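Local coordinates for putative Transcriptional Regulator (Rhodococcus sp., PDB 2IA2), which is a putative IclR-family transcriptional regulator that probably binds DNA through its helix-turn-helix domain and senses a small-molecule effector through its C-terminal domain, at residues 22-25 / 26-29. Numbering follows the deposited sequence.
Sequences RGLA and VIRC
Leu24 and Ile27 meet one turn apart on helix 18-28. Their side chains touch loosely at the ends, with Leu24 CD2 4.4 Å from Ile27 CD1. Most of the contact is backbone. Val26 N donates to Arg22 O at 3.0 Å, with the donor nearly in line with the carbonyl bond. Ile27 N reaches Gly23 O at 3.2 Å, and Arg28 N reaches Leu24 O at 2.9 Å. In both of these the donor is tilted from the carbonyl plane, by 25° and 20°.

Side-chain carbons lie close to the same carbonyl oxygens. Val26 CG2 stands beside its own backbone N, anti to the carbonyl carbon, and this brings it to 3.4 Å from Arg22 O. Ile27 CG1 lies 3.6 Å from Gly23 O. Arg28 CG sits 3.2 Å from Leu24 O. The chain then bends at chi2 (-88°) and again at chi3, and it carries the guanidinium off toward the second subunit.

This helix belongs to the helix-turn-helix domain of the IclR family. Val26 faces helix 50-63, where it packs on Phe56, Leu57 and Leu60. Cys29 touches Ala45 and Thr46 of helix 39-46, and its carbonyl O accepts a hydrogen bond from Arg37 NH2. Another face meets the second subunit: Leu24 packs on Tyr65 of that subunit, the OH of this tyrosine is hydrogen-bonded to Arg28 NH1, and Ile27 packs on Leu82 of the same subunit.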
loop_
_atom_site.group_PDB
_atom_site.type_symbol
_atom_site.label_atom_id
_atom_site.label_comp_id
_atom_site.label_asym_id
_atom_site.label_seq_id
_atom_site.Cartn_x
_atom_site.Cartn_y
_atom_site.Cartn_z
ATOM N N ARG A 22 -23.153 -7.734 -4.498
ATOM C CA ARG A 22 -23.208 -7.730 -5.967
ATOM C C ARG A 22 -22.593 -6.479 -6.604
ATOM O O ARG A 22 -21.787 -6.603 -7.525
ATOM C CB ARG A 22 -24.629 -7.957 -6.470
ATOM C CG ARG A 22 -25.123 -9.349 -6.141
ATOM C CD ARG A 22 -26.558 -9.545 -6.600
ATOM N NE ARG A 22 -26.899 -10.958 -6.429
ATOM C CZ ARG A 22 -28.050 -11.506 -6.799
ATOM N NH1 ARG A 22 -29.018 -10.744 -7.315
ATOM N NH2 ARG A 22 -28.225 -12.821 -6.646
ATOM N N GLY A 23 -22.930 -5.290 -6.110
ATOM C CA GLY A 23 -22.278 -4.082 -6.642
ATOM C C GLY A 23 -20.749 -4.123 -6.530
ATOM O O GLY A 23 -20.044 -3.658 -7.455
ATOM N N LEU A 24 -20.230 -4.647 -5.405
ATOM C CA LEU A 24 -18.788 -4.753 -5.229
ATOM C C LEU A 24 -18.177 -5.765 -6.191
ATOM O O LEU A 24 -17.059 -5.546 -6.676
ATOM C CB LEU A 24 -18.430 -5.077 -3.745
ATOM C CG LEU A 24 -18.819 -3.929 -2.775
ATOM C CD1 LEU A 24 -18.678 -4.377 -1.323
ATOM C CD2 LEU A 24 -17.963 -2.719 -3.033
ATOM N N ALA A 25 -18.880 -6.889 -6.433
ATOM C CA ALA A 25 -18.404 -7.917 -7.342
ATOM C C ALA A 25 -18.312 -7.367 -8.740
ATOM O O ALA A 25 -17.422 -7.751 -9.493
ATOM C CB ALA A 25 -19.309 -9.194 -7.308
ATOM N N VAL A 26 -19.227 -6.479 -9.093
ATOM C CA VAL A 26 -19.185 -5.810 -10.382
ATOM C C VAL A 26 -17.911 -4.913 -10.499
ATOM O O VAL A 26 -17.178 -4.969 -11.478
ATOM C CB VAL A 26 -20.505 -5.012 -10.665
ATOM C CG1 VAL A 26 -20.353 -4.098 -11.864
ATOM C CG2 VAL A 26 -21.756 -5.964 -10.831
ATOM N N ILE A 27 -17.591 -4.147 -9.469
ATOM C CA ILE A 27 -16.387 -3.302 -9.514
ATOM C C ILE A 27 -15.182 -4.230 -9.632
ATOM O O ILE A 27 -14.289 -3.958 -10.443
ATOM C CB ILE A 27 -16.210 -2.451 -8.201
ATOM C CG1 ILE A 27 -17.288 -1.373 -8.120
ATOM C CG2 ILE A 27 -14.798 -1.837 -8.116
ATOM C CD1 ILE A 27 -17.312 -0.611 -6.793
ATOM N N ARG A 28 -15.170 -5.337 -8.864
ATOM C CA ARG A 28 -14.004 -6.255 -8.855
ATOM C C ARG A 28 -13.807 -7.030 -10.180
ATOM O O ARG A 28 -12.726 -7.602 -10.412
ATOM C CB ARG A 28 -14.133 -7.337 -7.735
ATOM C CG ARG A 28 -14.144 -6.826 -6.319
ATOM C CD ARG A 28 -12.822 -6.671 -5.697
ATOM N NE ARG A 28 -11.912 -7.828 -5.817
ATOM C CZ ARG A 28 -11.632 -8.676 -4.826
ATOM N NH1 ARG A 28 -12.230 -8.551 -3.655
ATOM N NH2 ARG A 28 -10.746 -9.650 -5.012
ATOM N N CYS A 29 -14.827 -7.098 -11.016
ATOM C CA CYS A 29 -14.704 -7.900 -12.242
ATOM C C CYS A 29 -13.850 -7.232 -13.340
ATOM O O CYS A 29 -13.493 -7.884 -14.305
ATOM C CB CYS A 29 -16.086 -8.407 -12.761
ATOM S SG CYS A 29 -16.886 -7.191 -13.834
#